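Long-range contact in uncharacterized protein (Bacteroides uniformis, PDB 4JPQ), which is of unknown function but, as a member of carbohydrate-binding family 9, probably binds carbohydrate: residues A[79-93]-A[104-116]. Residues are numbered along the deposited sequence; the frame is centred on the assembly and turned at random.
Sequences GDNGRVWEDACVEFF and NFECNCAGRLLIQ. With SO4 (sulfate ion), chain D.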
# COMPACT_ATOMS: atom_id res chain seq x y z
N GLY A 79 -3.70 13.56 11.16
CA GLY A 79 -4.07 13.94 9.79
C GLY A 79 -3.31 13.21 8.72
O GLY A 79 -2.40 12.43 9.02
N ASP A 80 -3.71 13.45 7.47
CA ASP A 80 -3.02 12.88 6.31
C ASP A 80 -1.61 13.45 6.28
O ASP A 80 -1.36 14.54 6.82
CB ASP A 80 -3.75 13.17 4.99
CG ASP A 80 -5.06 12.41 4.84
OD1 ASP A 80 -5.39 11.50 5.65
OD2 ASP A 80 -5.78 12.73 3.88
N ASN A 81 -0.70 12.68 5.69
CA ASN A 81 0.73 12.99 5.69
C ASN A 81 1.34 13.04 7.09
O ASN A 81 2.39 13.63 7.30
CB ASN A 81 1.07 14.26 4.88
CG ASN A 81 0.78 14.13 3.40
OD1 ASN A 81 0.74 13.02 2.84
ND2 ASN A 81 0.64 15.28 2.73
N GLY A 82 0.71 12.34 8.03
CA GLY A 82 1.20 12.23 9.38
C GLY A 82 2.21 11.10 9.46
O GLY A 82 2.60 10.51 8.45
N ARG A 83 2.56 10.74 10.69
CA ARG A 83 3.59 9.75 11.02
C ARG A 83 2.95 8.36 11.08
O ARG A 83 3.01 7.67 12.09
CB ARG A 83 4.29 10.20 12.33
CG ARG A 83 4.86 11.64 12.23
CD ARG A 83 5.34 12.24 13.54
NE ARG A 83 6.32 11.38 14.18
CZ ARG A 83 7.60 11.25 13.81
NH1 ARG A 83 8.10 11.90 12.77
NH2 ARG A 83 8.39 10.42 14.49
N VAL A 84 2.36 7.97 9.96
CA VAL A 84 1.55 6.74 9.85
C VAL A 84 2.31 5.43 10.00
O VAL A 84 1.76 4.45 10.49
CB VAL A 84 0.70 6.71 8.54
CG1 VAL A 84 -0.27 7.88 8.49
CG2 VAL A 84 1.56 6.68 7.28
N TRP A 85 3.56 5.40 9.54
CA TRP A 85 4.45 4.23 9.67
C TRP A 85 4.63 3.78 11.14
O TRP A 85 5.02 2.62 11.39
CB TRP A 85 5.82 4.49 9.01
CG TRP A 85 6.55 5.62 9.63
CD1 TRP A 85 7.37 5.56 10.70
CD2 TRP A 85 6.48 7.00 9.27
NE1 TRP A 85 7.82 6.81 11.05
CE2 TRP A 85 7.30 7.72 10.18
CE3 TRP A 85 5.78 7.71 8.28
CZ2 TRP A 85 7.46 9.11 10.11
CZ3 TRP A 85 5.95 9.10 8.20
CH2 TRP A 85 6.78 9.79 9.11
N GLU A 86 4.40 4.69 12.09
CA GLU A 86 4.46 4.38 13.53
C GLU A 86 3.25 3.62 14.03
O GLU A 86 3.35 2.84 14.99
CB GLU A 86 4.61 5.65 14.34
CG GLU A 86 5.88 6.42 14.02
CD GLU A 86 6.01 7.67 14.84
OE1 GLU A 86 5.00 8.17 15.38
OE2 GLU A 86 7.15 8.14 14.93
N ASP A 87 2.10 3.90 13.41
CA ASP A 87 0.83 3.25 13.67
C ASP A 87 0.82 1.91 12.91
O ASP A 87 1.76 1.64 12.15
CB ASP A 87 -0.33 4.15 13.17
CG ASP A 87 -0.39 5.48 13.89
OD1 ASP A 87 -0.21 5.51 15.12
OD2 ASP A 87 -0.70 6.51 13.24
N ALA A 88 -0.20 1.07 13.14
CA ALA A 88 -0.37 -0.19 12.38
C ALA A 88 -0.65 0.28 10.97
O ALA A 88 -1.66 0.95 10.72
CB ALA A 88 -1.53 -1.02 12.91
N CYS A 89 0.25 -0.06 10.05
CA CYS A 89 0.25 0.52 8.72
C CYS A 89 0.56 -0.45 7.61
O CYS A 89 1.47 -1.27 7.74
CB CYS A 89 1.33 1.61 8.76
SG CYS A 89 1.64 2.55 7.27
N VAL A 90 -0.18 -0.31 6.50
CA VAL A 90 0.05 -1.06 5.25
C VAL A 90 0.50 -0.03 4.22
O VAL A 90 0.06 1.13 4.26
CB VAL A 90 -1.15 -1.85 4.74
CG1 VAL A 90 -1.46 -2.99 5.70
CG2 VAL A 90 -2.38 -0.97 4.49
N GLU A 91 1.38 -0.47 3.31
CA GLU A 91 2.01 0.42 2.35
C GLU A 91 2.08 -0.17 0.94
O GLU A 91 2.12 -1.39 0.77
CB GLU A 91 3.44 0.77 2.83
CG GLU A 91 3.55 1.26 4.28
CD GLU A 91 4.96 1.61 4.73
OE1 GLU A 91 5.92 1.41 3.98
OE2 GLU A 91 5.11 2.09 5.87
N PHE A 92 2.07 0.73 -0.05
CA PHE A 92 2.20 0.42 -1.48
C PHE A 92 3.18 1.41 -2.08
O PHE A 92 2.95 2.62 -2.02
CB PHE A 92 0.84 0.54 -2.18
CG PHE A 92 0.89 0.38 -3.69
CD1 PHE A 92 1.52 -0.72 -4.28
CD2 PHE A 92 0.25 1.30 -4.53
CE1 PHE A 92 1.54 -0.88 -5.66
CE2 PHE A 92 0.26 1.14 -5.91
CZ PHE A 92 0.91 0.04 -6.48
N PHE A 93 4.29 0.90 -2.62
CA PHE A 93 5.33 1.72 -3.26
C PHE A 93 5.32 1.34 -4.73
O PHE A 93 5.24 0.15 -5.04
CB PHE A 93 6.72 1.41 -2.68
CG PHE A 93 7.03 2.07 -1.35
CD1 PHE A 93 6.15 2.01 -0.27
CD2 PHE A 93 8.27 2.68 -1.16
CE1 PHE A 93 6.48 2.60 0.96
CE2 PHE A 93 8.60 3.26 0.06
CZ PHE A 93 7.70 3.23 1.12
N ASN A 104 5.16 6.45 -2.78
CA ASN A 104 4.86 5.60 -1.63
C ASN A 104 3.53 6.03 -1.02
O ASN A 104 3.35 7.20 -0.68
CB ASN A 104 5.98 5.60 -0.57
CG ASN A 104 6.34 6.98 -0.08
OD1 ASN A 104 6.62 7.84 -0.88
ND2 ASN A 104 6.33 7.20 1.23
N PHE A 105 2.60 5.08 -0.95
CA PHE A 105 1.27 5.28 -0.38
C PHE A 105 1.27 4.50 0.91
O PHE A 105 1.26 3.27 0.87
CB PHE A 105 0.19 4.75 -1.33
CG PHE A 105 0.14 5.45 -2.64
CD1 PHE A 105 0.99 5.08 -3.68
CD2 PHE A 105 -0.78 6.46 -2.87
CE1 PHE A 105 0.93 5.71 -4.90
CE2 PHE A 105 -0.84 7.11 -4.10
CZ PHE A 105 0.01 6.74 -5.11
N GLU A 106 1.32 5.20 2.05
CA GLU A 106 1.34 4.57 3.37
C GLU A 106 0.04 4.98 4.05
O GLU A 106 -0.27 6.16 4.12
CB GLU A 106 2.57 5.04 4.15
CG GLU A 106 3.88 4.80 3.41
CD GLU A 106 5.13 5.16 4.19
OE1 GLU A 106 5.08 5.30 5.42
OE2 GLU A 106 6.21 5.29 3.57
N CYS A 107 -0.71 3.99 4.54
CA CYS A 107 -2.02 4.24 5.15
C CYS A 107 -2.17 3.49 6.47
O CYS A 107 -1.94 2.26 6.51
CB CYS A 107 -3.08 3.80 4.16
SG CYS A 107 -4.70 4.52 4.46
N ASN A 108 -2.47 4.19 7.57
CA ASN A 108 -2.66 3.50 8.86
C ASN A 108 -4.03 2.86 8.91
O ASN A 108 -4.90 3.19 8.08
CB ASN A 108 -2.37 4.37 10.11
CG ASN A 108 -3.38 5.49 10.37
OD1 ASN A 108 -4.44 5.57 9.76
ND2 ASN A 108 -3.05 6.35 11.33
N CYS A 109 -4.22 1.98 9.88
CA CYS A 109 -5.48 1.23 10.05
C CYS A 109 -6.75 2.07 10.25
O CYS A 109 -7.85 1.56 10.05
CB CYS A 109 -5.35 0.20 11.18
SG CYS A 109 -5.07 0.92 12.80
N ALA A 110 -6.61 3.34 10.65
CA ALA A 110 -7.75 4.27 10.77
C ALA A 110 -8.07 5.04 9.49
O ALA A 110 -9.03 5.82 9.48
CB ALA A 110 -7.52 5.24 11.92
N GLY A 111 -7.30 4.83 8.42
CA GLY A 111 -7.51 5.50 7.14
C GLY A 111 -6.70 6.74 6.85
O GLY A 111 -6.84 7.31 5.76
N ARG A 112 -5.88 7.21 7.79
CA ARG A 112 -5.00 8.36 7.55
C ARG A 112 -3.96 7.90 6.53
O ARG A 112 -3.38 6.81 6.69
CB ARG A 112 -4.24 8.79 8.81
CG ARG A 112 -5.05 9.24 10.00
CD ARG A 112 -5.91 10.47 9.74
NE ARG A 112 -7.29 10.09 9.41
CZ ARG A 112 -8.21 9.68 10.30
NH1 ARG A 112 -7.94 9.52 11.61
NH2 ARG A 112 -9.43 9.37 9.86
N LEU A 113 -3.72 8.73 5.52
CA LEU A 113 -2.81 8.41 4.41
C LEU A 113 -1.66 9.40 4.24
O LEU A 113 -1.84 10.61 4.40
CB LEU A 113 -3.61 8.40 3.11
CG LEU A 113 -2.95 8.23 1.73
CD1 LEU A 113 -2.40 6.83 1.54
CD2 LEU A 113 -3.96 8.56 0.64
N LEU A 114 -0.52 8.86 3.85
CA LEU A 114 0.69 9.61 3.50
C LEU A 114 1.07 9.21 2.07
O LEU A 114 1.06 8.01 1.73
CB LEU A 114 1.85 9.23 4.42
CG LEU A 114 3.28 9.66 4.04
CD1 LEU A 114 3.45 11.15 4.22
CD2 LEU A 114 4.31 8.91 4.85
N ILE A 115 1.40 10.22 1.26
CA ILE A 115 1.90 10.00 -0.10
C ILE A 115 3.09 10.91 -0.32
O ILE A 115 3.02 12.10 -0.02
CB ILE A 115 0.89 10.35 -1.22
CG1 ILE A 115 -0.48 9.73 -1.00
CG2 ILE A 115 1.44 9.87 -2.58
CD1 ILE A 115 -1.52 10.19 -2.01
N GLN A 116 4.18 10.36 -0.84
CA GLN A 116 5.30 11.17 -1.32
C GLN A 116 5.62 10.72 -2.74
O GLN A 116 5.18 9.64 -3.18
CB GLN A 116 6.54 11.03 -0.47
CG GLN A 116 6.45 11.44 0.98
CD GLN A 116 7.54 10.75 1.79
OE1 GLN A 116 7.38 9.60 2.24
NE2 GLN A 116 8.66 11.41 1.93
S SO4 D . 0.60 13.23 13.15
O1 SO4 D . 1.69 14.24 13.12
O2 SO4 D . -0.05 13.18 14.49
O3 SO4 D . -0.43 13.55 12.10
O4 SO4 D . 1.23 11.92 12.90
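E91 and E106 lie side by side on one face of an antiparallel strand pair. Their extended chains point the same way, and the carboxylates stack with planes 16° apart. E91 OE2 is 3.2 Å from E106 OE1, both acceptors. N104 donates from ND2 to E106 OE2 at 3.0 Å, meeting it from above the carboxylate plane. N104 CB sits over the centre of the F93 ring, a CH-pi contact 3.3 Å from the centroid. The backbone sets CB there; chi1 of 55° turns the amide so that ND2 reaches E106, and OD1 bonds R124. V84 CG2 packs on E106 CB at 3.7 Å and on L114 CB. Cutting E106 back to an alanine is likely to leave N104 ND2 with Q116 OE1 but no carboxylate, and E91 without its stacked mate. Backbone bonds pair V90 with C107 and F92 with F105, whose side chains lie on the other face. N108 ND2 reaches D87 OD2 at 3.0 Å; D87 also bridges R74. The 79-82 turn borders strand 113-116, where N81 N bonds L113 O at 2.7 Å. The whole is an antiparallel meander of two hairpins, its E91 and E106 face crossed by loop 79-88, within carbohydrate-binding family 9.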